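Local coordinates for protein transcriptional regulator, ROK family (Vibrio cholerae O1 biovar eltor, PDB 1Z05) that probably binds DNA as a zinc-containing transcriptional regulator of the ROK family, a homologue of the Escherichia coli repressor Mlc, with a likely role in carbohydrate metabolism, at residues S112-R117 with A215-A220; A123-E126 with E130-I133; R219-A224 with R400-A405; K226-S231 with P408-I413; I361-V366 with I373-I378. All blocks are in the same frame, centred on the assembly; numbering follows the deposited sequence.

Contact 1. Residues S112-R117 with A215-A220; sequences SMRLGR and ANDTRA. With SO4 (sulfate ion), chain C; SO4 (sulfate ion), chain D.
Arg114 and Asp217 form a salt bridge across the cleft side of the first ASKHA-type domain of this ROK protein, linking strand 108-116 to the first turn of helix 217-228. Arg114 NH1 donates to Asp217 OD2 over 2.7 Å in a nearly straight bond. The guanidinium and carboxylate planes lie only 11° apart, and the oxygen is met on its anti lone pair. The bridge consists of one N-H to one oxygen. Arg114 reaches this far because CG stands anti to the backbone N (chi1 174°) and the chain stays extended to NE. Its other edge is used as well: NH2 gives a 2.8 Å bond to O4 of the chain C sulfate, and NE bonds to Tyr119. That same O4 receives Arg117 N at 2.9 Å. The Arg117 guanidinium then spans both anions, with a weak bond from NH1 to O2 of the chain C sulfate and a 3.1 Å bond from NH2 to O4 of the chain D sulfate. These sulfates, probably from the crystallisation liquor, are consistent with a corner that attracts anions. Behind Asp217, Asn216 caps the helix, its OD1 accepting from Arg219 N at 3.2 Å. One water links Arg114 NH2, at 3.0 Å, to O1 of the chain D sulfate, at 2.7 Å.

Contact 2. Residues A123-E126 with E130-I133; sequences ALHE and EVLI
Leu124 faces both Leu132 and Ile133 in a classic beta bulge, set in the hairpin of strands 119-126 and 131-138 at the edge of the mixed sheet. Leu124 O accepts two backbone bonds, from Leu132 N at 2.7 Å and from Ile133 N at 3.3 Å, while Leu124 N returns one to Ile133 O. Beyond the bulge His125 and Val131 make a non-hydrogen-bonded pair. On their face of the sheet, the imidazole has Val131 CA over one side, toward the rim, and it also stacks with Phe110 of strand 108-116. Near the turn, in the conformer described here, Glu126 holds CG between the backbone N and the carbonyl carbon (chi1 58°) and bends again at chi2, which folds the carboxylate back toward the backbone of Glu130, just before the second strand. There Glu126 OE2 accepts from Glu130 N at 3.0 Å, on its anti side and 28° out of the carboxylate plane. Glu126 N meanwhile donates to Glu130 O. On the face opposite His125, Leu124 turns CG away from its own amide (chi1 175°), bringing CD2 to Leu132 CD1 at 4.1 Å and, methyl to methyl, to Ile133 CD1 at 3.7 Å.

Contact 3. Residues R219-A224 with R400-A405; sequences RAWALA and RFYKQA
The indole of Trp221 lies with its edge against the backbone carbonyl of Phe401: Trp221 CZ2 comes within 3.1 Å of Phe401 O, which sits near the ring plane. Farther along the same edge, Trp221 CH2 meets Tyr402 CD1 at 3.6 Å. The tyrosine receives that atom at its own rim, and the six-membered ring of Trp221 is turned 50° from the phenol, an oblique pairing. One helical turn on, the Phe401 ring points an edge at the helix backbone, placing CE2 3.7 Å from Ala224 O, with CD2 4.1 Å from Ala224 CB. These contacts fasten the loop between strand 395-398 and helix 407-418 to helix 217-228, where the two ASKHA-type halves of the ROK fold meet. A first torsion of -180° points the Trp221 side chain directly away from its own amide and out to the loop. In the next shell Glu225 OE2 accepts from both Trp221 NE1 and Phe401 N, and its OE1 from Arg400 N, which is consistent with one carboxylate setting the indole and the loop together. Ser399 OG bonds to Phe401 O. Within the loop, Arg400 CG sits 3.7 Å above the centre of the Phe401 ring, and Gln404 OE1 accepts from Tyr402 N at 2.9 Å.

Contact 4. Residues K226-S231 with P408-I413; sequences KLFGHS and PGAALI
Phe228 directs the CE2 corner of its ring at the backbone of helix 407-418, reaching Ala411 CA at 3.7 Å with the ring edge. Ala410 C also lies near the ring plane, so the phenyl meets the helix edge-on. The same CE2 is 4.2 Å from Ala410 CB and 4.2 Å from Ala411 CB. Leu227 works beside it through a single branch, CD1, which lies 3.4 Å from Ala411 O and 4.1 Å from Ala411 CB. These two ends, Phe228 CE2 and Leu227 CD1 against Ala411, are the tight part of the contact: alanines present so little side chain that a ring edge and a methyl can reach the main chain itself. Leu227 CB lies over the rim of one Phe228 face.

Here the end of helix 217-228 packs on helix 407-418, part of the helical layer between the two ASKHA-type domains of the ROK fold. Leu223 and Ala224 of the former helix extend the tight side along Ala411, and Ala220 meets Pro408.

Away from those two ends the fit is looser. The remainder of the Leu227 and Phe228 side chains is partly exposed and also rests on Lys414 farther down the second helix. Only apolar and van der Waals contacts join the segments, with no hydrogen bond between them. Residues 229-231 make no contact with 408-413: after Phe228 the chain turns away from helix 407-418 toward solvent-exposed His230, whose ND1 bonds to Glu398 O and whose N is held by Glu225 OE1.

Contact 5. Residues I361-V366 with I373-I378; sequences ILIGGV and ILYPSI
Tyr375 and Ile363 pass alongside one another, pointing opposite ways, where strand 360-364 faces helix 371-385 in the second ASKHA-type domain. The tyrosine side chain begins at CB on the helix and runs toward the strand. Its CG stands anti to the carbonyl carbon (chi1 -76°), which directs the ring toward the strand. The side chain also touches Leu396 and Glu398 of the adjacent strand 395-398. Contact with Ile363 starts at CE1, which lies 4.0 Å from Ile363 CG1. CZ follows at 4.0 Å from Ile363 CB and keeps CG1 close as well, so one flank of the ring runs along the isoleucine at an oblique tilt. At the tip, OH presses against Ile363 CB at 3.5 Å. That oxygen is not left among carbons alone: it is hydrogen-bonded to Asn368 OD1, while Asn368 ND2 bonds to Ile363 O. A second apolar touch, looser, joins Ile363 CD1 to Ile378 CD1 at 4.3 Å, one turn farther along the helix.

Between the segments themselves the contact is thus apolar. The buried hydroxyl is satisfied by the loop that connects strand to helix, and because one asparagine amide serves both the phenol and the strand carbonyl, it probably fixes how far the ring reaches over Ile363.

In the fold
Contacts 1 and 2 share the sheet of the first domain, where Ser112 O lies 2.9 Å from Ala123 N, a probable hydrogen bond. Contacts 1, 3 and 4 all draw on helix 217-228. Contacts 3 and 4 are the closest pair, with centres 7 Å apart, and Phe401 CZ meets Phe228 CB at 3.7 Å. Contact 5 belongs to the sheet of the second domain, about 30 Å between centres from contact 2, and contact 3 bridges toward it: Trp221 CH2 lies 3.6 Å from Gly364 CA. All five are away from the zinc site of His269, Cys279, Cys281 and Cys286; the sulfates bind at contact 1.

Contact 1. Residues S112-R117 with A215-A220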
# COMPACT_ATOMS: atom_id res chain seq x y z
N SER A 112 21.93 -15.87 -0.41
CA SER A 112 20.62 -15.65 0.20
C SER A 112 20.65 -16.42 1.51
O SER A 112 21.03 -17.59 1.54
CB SER A 112 19.49 -16.13 -0.71
OG SER A 112 18.22 -15.80 -0.16
N MET A 113 20.27 -15.73 2.59
CA MET A 113 20.30 -16.30 3.92
C MET A 113 18.93 -16.24 4.59
O MET A 113 18.13 -15.33 4.32
CB MET A 113 21.32 -15.54 4.78
CG MET A 113 22.74 -15.63 4.25
SD MET A 113 23.87 -14.52 5.13
CE MET A 113 24.15 -15.44 6.63
N ARG A 114 18.66 -17.21 5.44
CA ARG A 114 17.53 -17.10 6.36
C ARG A 114 18.02 -17.24 7.79
O ARG A 114 18.72 -18.20 8.13
CB ARG A 114 16.46 -18.16 6.07
CG ARG A 114 15.34 -18.15 7.13
CD ARG A 114 14.27 -19.22 6.89
NE ARG A 114 13.39 -19.32 8.06
CZ ARG A 114 12.37 -18.51 8.30
NH1 ARG A 114 12.06 -17.54 7.43
NH2 ARG A 114 11.66 -18.65 9.41
N LEU A 115 17.67 -16.26 8.62
CA LEU A 115 17.82 -16.40 10.06
C LEU A 115 16.50 -16.93 10.61
O LEU A 115 15.53 -16.18 10.75
CB LEU A 115 18.19 -15.06 10.72
CG LEU A 115 18.53 -15.09 12.22
CD1 LEU A 115 19.65 -16.09 12.53
CD2 LEU A 115 18.91 -13.70 12.75
N GLY A 116 16.47 -18.23 10.88
CA GLY A 116 15.27 -18.89 11.40
C GLY A 116 15.38 -19.09 12.90
O GLY A 116 16.36 -18.66 13.52
N ARG A 117 14.39 -19.77 13.48
CA ARG A 117 14.36 -20.00 14.93
C ARG A 117 15.35 -21.08 15.33
O ARG A 117 15.08 -22.28 15.22
CB ARG A 117 12.94 -20.35 15.39
CG ARG A 117 11.94 -19.22 15.19
CD ARG A 117 10.51 -19.74 15.22
NE ARG A 117 9.52 -18.66 15.32
CZ ARG A 117 9.05 -17.96 14.30
NH1 ARG A 117 9.46 -18.21 13.06
NH2 ARG A 117 8.14 -17.01 14.52
N ALA A 215 15.00 -8.27 4.76
CA ALA A 215 13.53 -8.14 4.75
C ALA A 215 12.84 -9.12 5.68
O ALA A 215 13.39 -10.17 6.04
CB ALA A 215 12.98 -8.26 3.31
N ASN A 216 11.63 -8.76 6.09
CA ASN A 216 10.75 -9.69 6.77
C ASN A 216 10.43 -10.86 5.83
O ASN A 216 10.15 -10.64 4.65
CB ASN A 216 9.48 -8.99 7.24
CG ASN A 216 8.42 -9.95 7.73
OD1 ASN A 216 7.60 -10.42 6.95
ND2 ASN A 216 8.41 -10.22 9.03
N ASP A 217 10.45 -12.08 6.36
CA ASP A 217 10.32 -13.27 5.54
C ASP A 217 8.99 -13.43 4.82
O ASP A 217 8.97 -13.88 3.68
CB ASP A 217 10.70 -14.55 6.31
CG ASP A 217 9.87 -14.78 7.58
OD1 ASP A 217 9.02 -13.93 7.95
OD2 ASP A 217 10.07 -15.83 8.23
N THR A 218 7.89 -13.05 5.48
CA THR A 218 6.56 -13.19 4.88
C THR A 218 6.39 -12.25 3.68
O THR A 218 5.83 -12.62 2.64
CB THR A 218 5.43 -12.96 5.92
OG1 THR A 218 5.53 -13.97 6.93
CG2 THR A 218 4.04 -13.04 5.27
N ARG A 219 6.89 -11.03 3.84
CA ARG A 219 6.81 -10.03 2.80
C ARG A 219 7.69 -10.39 1.62
O ARG A 219 7.27 -10.24 0.47
CB ARG A 219 7.17 -8.64 3.35
CG ARG A 219 5.95 -7.88 3.85
CD ARG A 219 5.71 -8.10 5.33
NE ARG A 219 4.39 -8.65 5.60
CZ ARG A 219 4.04 -9.25 6.74
NH1 ARG A 219 4.90 -9.37 7.72
NH2 ARG A 219 2.81 -9.73 6.89
N ALA A 220 8.90 -10.88 1.89
CA ALA A 220 9.82 -11.31 0.84
C ALA A 220 9.32 -12.57 0.13
O ALA A 220 9.55 -12.76 -1.07
CB ALA A 220 11.22 -11.52 1.40
S SO4 C . 11.34 -21.52 11.62
O1 SO4 C . 11.50 -22.26 10.38
O2 SO4 C . 9.96 -21.07 11.77
O3 SO4 C . 11.69 -22.43 12.71
O4 SO4 C . 12.21 -20.35 11.62
S SO4 D . 5.96 -17.22 11.40
O1 SO4 D . 6.28 -17.10 9.98
O2 SO4 D . 4.52 -17.36 11.56
O3 SO4 D . 6.62 -18.41 11.93
O4 SO4 D . 6.44 -16.05 12.13
O HOH W 1 9.01 -17.26 9.91

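Contact 2. Residues A123-E126 with E130-I133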
# COMPACT_ATOMS: atom_id res chain seq x y z
N ALA A 123 22.66 -19.95 1.44
CA ALA A 123 22.60 -20.58 0.13
C ALA A 123 23.30 -19.70 -0.88
O ALA A 123 23.21 -18.47 -0.82
CB ALA A 123 21.16 -20.83 -0.29
N LEU A 124 24.02 -20.33 -1.79
CA LEU A 124 24.59 -19.63 -2.94
C LEU A 124 23.66 -19.84 -4.12
O LEU A 124 23.30 -20.98 -4.44
CB LEU A 124 26.00 -20.16 -3.24
CG LEU A 124 26.74 -19.64 -4.48
CD1 LEU A 124 27.17 -18.19 -4.31
CD2 LEU A 124 27.94 -20.53 -4.78
N HIS A 125 23.25 -18.74 -4.76
CA HIS A 125 22.36 -18.78 -5.92
C HIS A 125 23.07 -18.22 -7.15
O HIS A 125 23.94 -17.36 -7.02
CB HIS A 125 21.15 -17.85 -5.70
CG HIS A 125 20.12 -18.36 -4.74
ND1 HIS A 125 20.35 -18.51 -3.40
CD2 HIS A 125 18.81 -18.66 -4.93
CE1 HIS A 125 19.25 -18.94 -2.80
NE2 HIS A 125 18.30 -19.04 -3.71
N GLU A 126 22.70 -18.71 -8.33
CA GLU A 126 23.07 -18.02 -9.56
C GLU A 126 22.12 -16.83 -9.72
O GLU A 126 20.98 -16.88 -9.25
CB GLU A 126 23.06 -18.93 -10.80
CG GLU A 126 21.74 -19.64 -11.12
CD GLU A 126 20.81 -18.85 -12.06
OE1 GLU A 126 21.29 -18.08 -12.92
OE2 GLU A 126 19.58 -19.04 -11.94
N GLU A 130 18.40 -19.57 -9.21
CA GLU A 130 18.54 -20.99 -8.88
C GLU A 130 19.59 -21.26 -7.78
O GLU A 130 20.65 -20.64 -7.78
CB GLU A 130 18.86 -21.80 -10.13
CG GLU A 130 18.57 -23.30 -9.99
CD GLU A 130 17.94 -23.92 -11.24
OE1 GLU A 130 17.66 -23.18 -12.21
OE2 GLU A 130 17.72 -25.15 -11.23
N VAL A 131 19.28 -22.19 -6.88
CA VAL A 131 20.19 -22.55 -5.79
C VAL A 131 21.32 -23.44 -6.30
O VAL A 131 21.08 -24.41 -7.02
CB VAL A 131 19.44 -23.25 -4.63
CG1 VAL A 131 20.39 -23.58 -3.46
CG2 VAL A 131 18.31 -22.37 -4.13
N LEU A 132 22.56 -23.09 -5.94
CA LEU A 132 23.75 -23.91 -6.26
C LEU A 132 24.21 -24.72 -5.05
O LEU A 132 24.50 -25.91 -5.16
CB LEU A 132 24.90 -23.02 -6.77
CG LEU A 132 24.63 -22.14 -8.00
CD1 LEU A 132 25.79 -21.20 -8.26
CD2 LEU A 132 24.35 -23.00 -9.22
N ILE A 133 24.29 -24.06 -3.89
CA ILE A 133 24.73 -24.70 -2.64
C ILE A 133 23.84 -24.18 -1.53
O ILE A 133 23.53 -23.00 -1.51
CB ILE A 133 26.17 -24.30 -2.25
CG1 ILE A 133 27.16 -24.57 -3.38
CG2 ILE A 133 26.61 -25.00 -0.94
CD1 ILE A 133 28.49 -23.85 -3.20

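Contact 3. Residues R219-A224 with R400-A405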
# COMPACT_ATOMS: atom_id res chain seq x y z
N ARG A 219 6.89 -11.03 3.84
CA ARG A 219 6.81 -10.03 2.80
C ARG A 219 7.69 -10.39 1.62
O ARG A 219 7.27 -10.24 0.47
CB ARG A 219 7.17 -8.64 3.35
CG ARG A 219 5.95 -7.88 3.85
CD ARG A 219 5.71 -8.10 5.33
NE ARG A 219 4.39 -8.65 5.60
CZ ARG A 219 4.04 -9.25 6.74
NH1 ARG A 219 4.90 -9.37 7.72
NH2 ARG A 219 2.81 -9.73 6.89
N ALA A 220 8.90 -10.88 1.89
CA ALA A 220 9.82 -11.31 0.84
C ALA A 220 9.32 -12.57 0.13
O ALA A 220 9.55 -12.76 -1.07
CB ALA A 220 11.22 -11.52 1.40
N TRP A 221 8.64 -13.44 0.88
CA TRP A 221 8.02 -14.62 0.30
C TRP A 221 6.88 -14.23 -0.67
O TRP A 221 6.78 -14.79 -1.76
CB TRP A 221 7.54 -15.53 1.43
CG TRP A 221 6.87 -16.81 1.05
CD1 TRP A 221 6.85 -17.42 -0.18
CD2 TRP A 221 6.15 -17.67 1.94
NE1 TRP A 221 6.12 -18.58 -0.12
CE2 TRP A 221 5.69 -18.77 1.17
CE3 TRP A 221 5.84 -17.61 3.30
CZ2 TRP A 221 4.93 -19.80 1.74
CZ3 TRP A 221 5.08 -18.64 3.86
CH2 TRP A 221 4.64 -19.73 3.08
N ALA A 222 6.06 -13.25 -0.31
CA ALA A 222 5.02 -12.78 -1.23
C ALA A 222 5.64 -12.27 -2.54
O ALA A 222 5.11 -12.52 -3.62
CB ALA A 222 4.17 -11.69 -0.59
N LEU A 223 6.78 -11.58 -2.44
CA LEU A 223 7.54 -11.15 -3.63
C LEU A 223 8.09 -12.30 -4.46
O LEU A 223 8.04 -12.24 -5.69
CB LEU A 223 8.68 -10.20 -3.23
CG LEU A 223 9.49 -9.52 -4.35
CD1 LEU A 223 8.61 -8.62 -5.22
CD2 LEU A 223 10.67 -8.73 -3.79
N ALA A 224 8.61 -13.35 -3.81
CA ALA A 224 9.04 -14.55 -4.51
C ALA A 224 7.90 -15.24 -5.25
O ALA A 224 8.09 -15.78 -6.33
CB ALA A 224 9.71 -15.55 -3.55
N ARG A 400 3.81 -21.71 -4.36
CA ARG A 400 4.88 -22.52 -4.96
C ARG A 400 5.97 -22.88 -3.93
O ARG A 400 6.46 -24.02 -3.90
CB ARG A 400 5.49 -21.77 -6.16
CG ARG A 400 6.78 -22.35 -6.74
CD ARG A 400 6.59 -23.72 -7.33
NE ARG A 400 7.83 -24.28 -7.88
CZ ARG A 400 8.71 -25.02 -7.20
NH1 ARG A 400 8.51 -25.30 -5.92
NH2 ARG A 400 9.79 -25.48 -7.81
N PHE A 401 6.32 -21.92 -3.07
CA PHE A 401 7.41 -22.13 -2.13
C PHE A 401 6.93 -22.35 -0.71
O PHE A 401 5.88 -21.84 -0.32
CB PHE A 401 8.41 -20.95 -2.17
CG PHE A 401 8.93 -20.66 -3.56
CD1 PHE A 401 9.75 -21.57 -4.22
CD2 PHE A 401 8.57 -19.48 -4.22
CE1 PHE A 401 10.23 -21.31 -5.51
CE2 PHE A 401 9.04 -19.21 -5.51
CZ PHE A 401 9.87 -20.13 -6.15
N TYR A 402 7.69 -23.12 0.06
CA TYR A 402 7.54 -23.17 1.51
C TYR A 402 8.82 -23.61 2.19
O TYR A 402 9.29 -22.94 3.11
CB TYR A 402 6.36 -24.05 1.99
CG TYR A 402 6.26 -24.05 3.51
CD1 TYR A 402 5.87 -22.89 4.19
CD2 TYR A 402 6.62 -25.17 4.26
CE1 TYR A 402 5.81 -22.86 5.58
CE2 TYR A 402 6.56 -25.15 5.66
CZ TYR A 402 6.15 -23.99 6.31
OH TYR A 402 6.07 -23.94 7.68
N LYS A 403 9.38 -24.74 1.75
CA LYS A 403 10.63 -25.25 2.31
C LYS A 403 11.86 -24.68 1.61
O LYS A 403 12.99 -24.94 2.03
CB LYS A 403 10.65 -26.78 2.33
CG LYS A 403 9.86 -27.39 3.49
CD LYS A 403 9.52 -28.85 3.23
CE LYS A 403 8.75 -29.47 4.40
NZ LYS A 403 7.48 -28.75 4.72
N GLN A 404 11.64 -23.90 0.56
CA GLN A 404 12.71 -23.17 -0.11
C GLN A 404 12.89 -21.86 0.65
O GLN A 404 12.35 -20.82 0.28
CB GLN A 404 12.41 -22.93 -1.59
CG GLN A 404 12.15 -24.20 -2.41
CD GLN A 404 10.70 -24.63 -2.36
OE1 GLN A 404 9.95 -24.21 -1.49
NE2 GLN A 404 10.30 -25.48 -3.30
N ALA A 405 13.66 -21.96 1.73
CA ALA A 405 13.77 -20.88 2.70
C ALA A 405 14.50 -19.65 2.17
O ALA A 405 14.33 -18.55 2.71
CB ALA A 405 14.43 -21.40 3.97

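Contact 4. Residues K226-S231 with P408-I413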
# COMPACT_ATOMS: atom_id res chain seq x y z
N LYS A 226 5.30 -13.65 -6.50
CA LYS A 226 5.08 -12.75 -7.64
C LYS A 226 6.17 -12.85 -8.74
O LYS A 226 5.86 -12.78 -9.94
CB LYS A 226 4.95 -11.30 -7.12
CG LYS A 226 4.91 -10.19 -8.19
CD LYS A 226 3.74 -10.36 -9.17
CE LYS A 226 3.84 -9.37 -10.33
NZ LYS A 226 2.98 -9.83 -11.46
N LEU A 227 7.43 -13.01 -8.35
CA LEU A 227 8.53 -13.09 -9.32
C LEU A 227 8.85 -14.49 -9.84
O LEU A 227 9.28 -14.64 -11.00
CB LEU A 227 9.80 -12.45 -8.74
CG LEU A 227 9.69 -10.98 -8.33
CD1 LEU A 227 11.02 -10.46 -7.75
CD2 LEU A 227 9.22 -10.10 -9.50
N PHE A 228 8.64 -15.52 -9.01
CA PHE A 228 9.12 -16.87 -9.30
C PHE A 228 8.04 -17.92 -9.10
O PHE A 228 8.22 -19.08 -9.48
CB PHE A 228 10.28 -17.25 -8.37
CG PHE A 228 11.51 -16.40 -8.51
CD1 PHE A 228 12.31 -16.48 -9.64
CD2 PHE A 228 11.91 -15.57 -7.47
CE1 PHE A 228 13.47 -15.71 -9.76
CE2 PHE A 228 13.05 -14.80 -7.58
CZ PHE A 228 13.83 -14.87 -8.73
N GLY A 229 6.94 -17.55 -8.46
CA GLY A 229 6.01 -18.54 -7.93
C GLY A 229 4.62 -18.49 -8.52
O GLY A 229 4.45 -18.38 -9.74
N HIS A 230 3.62 -18.58 -7.66
CA HIS A 230 2.25 -18.81 -8.14
C HIS A 230 1.37 -17.58 -8.20
O HIS A 230 0.15 -17.69 -8.28
CB HIS A 230 1.59 -19.95 -7.36
CG HIS A 230 2.07 -21.31 -7.78
ND1 HIS A 230 1.80 -22.45 -7.05
CD2 HIS A 230 2.79 -21.71 -8.85
CE1 HIS A 230 2.33 -23.49 -7.67
NE2 HIS A 230 2.95 -23.07 -8.76
N SER A 231 1.98 -16.40 -8.18
CA SER A 231 1.23 -15.17 -8.40
C SER A 231 1.89 -14.31 -9.47
O SER A 231 1.69 -13.10 -9.51
CB SER A 231 1.02 -14.40 -7.09
OG SER A 231 2.23 -13.84 -6.59
N PRO A 408 12.79 -16.34 -0.95
CA PRO A 408 12.45 -14.96 -0.61
C PRO A 408 13.62 -13.99 -0.78
O PRO A 408 13.44 -12.91 -1.31
CB PRO A 408 12.02 -15.05 0.86
CG PRO A 408 11.48 -16.43 1.00
CD PRO A 408 12.38 -17.28 0.13
N GLY A 409 14.83 -14.39 -0.36
CA GLY A 409 16.00 -13.53 -0.54
C GLY A 409 16.34 -13.35 -2.01
O GLY A 409 16.75 -12.27 -2.44
N ALA A 410 16.16 -14.42 -2.79
CA ALA A 410 16.36 -14.38 -4.24
C ALA A 410 15.47 -13.32 -4.91
O ALA A 410 15.92 -12.61 -5.80
CB ALA A 410 16.13 -15.77 -4.85
N ALA A 411 14.22 -13.22 -4.44
CA ALA A 411 13.27 -12.23 -4.93
C ALA A 411 13.72 -10.79 -4.67
O ALA A 411 13.54 -9.92 -5.52
CB ALA A 411 11.91 -12.47 -4.30
N LEU A 412 14.30 -10.55 -3.50
CA LEU A 412 14.84 -9.24 -3.15
C LEU A 412 15.93 -8.81 -4.14
O LEU A 412 16.01 -7.65 -4.52
CB LEU A 412 15.45 -9.24 -1.74
CG LEU A 412 14.53 -9.48 -0.53
CD1 LEU A 412 15.34 -9.40 0.75
CD2 LEU A 412 13.39 -8.45 -0.50
N ILE A 413 16.79 -9.76 -4.50
CA ILE A 413 17.90 -9.54 -5.43
C ILE A 413 17.36 -9.30 -6.85
O ILE A 413 17.77 -8.34 -7.51
CB ILE A 413 18.92 -10.72 -5.42
CG1 ILE A 413 19.58 -10.87 -4.03
CG2 ILE A 413 20.00 -10.59 -6.52
CD1 ILE A 413 20.06 -9.57 -3.40

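Contact 5. Residues I361-V366 with I373-I378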
# COMPACT_ATOMS: atom_id res chain seq x y z
N ILE A 361 -5.51 -15.15 -4.24
CA ILE A 361 -5.15 -15.50 -2.87
C ILE A 361 -4.27 -16.74 -2.89
O ILE A 361 -4.66 -17.77 -3.45
CB ILE A 361 -6.40 -15.79 -1.98
CG1 ILE A 361 -7.42 -14.64 -2.02
CG2 ILE A 361 -5.97 -16.12 -0.53
CD1 ILE A 361 -6.88 -13.29 -1.57
N LEU A 362 -3.10 -16.64 -2.27
CA LEU A 362 -2.24 -17.82 -2.09
C LEU A 362 -2.16 -18.20 -0.62
O LEU A 362 -2.10 -17.33 0.26
CB LEU A 362 -0.82 -17.60 -2.61
CG LEU A 362 -0.53 -16.99 -3.99
CD1 LEU A 362 0.94 -17.20 -4.33
CD2 LEU A 362 -1.38 -17.59 -5.06
N ILE A 363 -2.14 -19.50 -0.37
CA ILE A 363 -2.01 -20.05 0.97
C ILE A 363 -0.66 -20.76 1.09
O ILE A 363 -0.30 -21.59 0.26
CB ILE A 363 -3.19 -21.04 1.27
CG1 ILE A 363 -4.55 -20.36 1.03
CG2 ILE A 363 -3.08 -21.61 2.68
CD1 ILE A 363 -4.89 -19.23 2.04
N GLY A 364 0.09 -20.42 2.12
CA GLY A 364 1.37 -21.05 2.37
C GLY A 364 1.47 -21.60 3.78
O GLY A 364 1.02 -20.97 4.75
N GLY A 365 2.09 -22.77 3.90
CA GLY A 365 2.31 -23.40 5.20
C GLY A 365 2.08 -24.90 5.14
O GLY A 365 1.54 -25.40 4.15
N VAL A 366 2.49 -25.61 6.19
CA VAL A 366 2.36 -27.06 6.24
C VAL A 366 0.89 -27.50 6.13
O VAL A 366 0.59 -28.59 5.65
CB VAL A 366 3.05 -27.69 7.49
CG1 VAL A 366 4.55 -27.37 7.51
CG2 VAL A 366 2.41 -27.23 8.78
N ILE A 373 -9.37 -30.28 2.48
CA ILE A 373 -10.29 -30.07 3.59
C ILE A 373 -10.38 -28.59 3.97
O ILE A 373 -11.46 -28.05 4.21
CB ILE A 373 -9.88 -30.92 4.84
CG1 ILE A 373 -9.84 -32.42 4.53
CG2 ILE A 373 -10.76 -30.60 6.07
CD1 ILE A 373 -11.18 -33.04 4.08
N LEU A 374 -9.22 -27.94 4.02
CA LEU A 374 -9.12 -26.54 4.43
C LEU A 374 -9.74 -25.55 3.45
O LEU A 374 -10.46 -24.64 3.85
CB LEU A 374 -7.65 -26.18 4.68
CG LEU A 374 -7.33 -24.77 5.16
CD1 LEU A 374 -7.59 -24.62 6.65
CD2 LEU A 374 -5.87 -24.43 4.84
N TYR A 375 -9.45 -25.70 2.16
CA TYR A 375 -9.83 -24.68 1.18
C TYR A 375 -11.33 -24.45 1.05
O TYR A 375 -11.77 -23.30 1.01
CB TYR A 375 -9.21 -24.98 -0.19
CG TYR A 375 -7.73 -24.66 -0.31
CD1 TYR A 375 -6.94 -24.44 0.82
CD2 TYR A 375 -7.12 -24.61 -1.55
CE1 TYR A 375 -5.58 -24.19 0.71
CE2 TYR A 375 -5.77 -24.34 -1.68
CZ TYR A 375 -5.01 -24.14 -0.55
OH TYR A 375 -3.68 -23.87 -0.71
N PRO A 376 -12.14 -25.53 0.95
CA PRO A 376 -13.59 -25.33 0.91
C PRO A 376 -14.17 -24.58 2.12
O PRO A 376 -15.11 -23.80 1.96
CB PRO A 376 -14.15 -26.76 0.83
CG PRO A 376 -13.07 -27.52 0.17
CD PRO A 376 -11.80 -26.95 0.76
N SER A 377 -13.60 -24.82 3.30
CA SER A 377 -14.00 -24.09 4.52
C SER A 377 -13.68 -22.61 4.46
O SER A 377 -14.51 -21.77 4.83
CB SER A 377 -13.39 -24.73 5.76
OG SER A 377 -14.11 -25.91 6.08
N ILE A 378 -12.46 -22.29 4.00
CA ILE A 378 -12.04 -20.91 3.77
C ILE A 378 -12.95 -20.23 2.75
O ILE A 378 -13.41 -19.10 2.98
CB ILE A 378 -10.56 -20.83 3.27
CG1 ILE A 378 -9.61 -21.46 4.28
CG2 ILE A 378 -10.17 -19.38 2.93
CD1 ILE A 378 -8.10 -21.36 3.94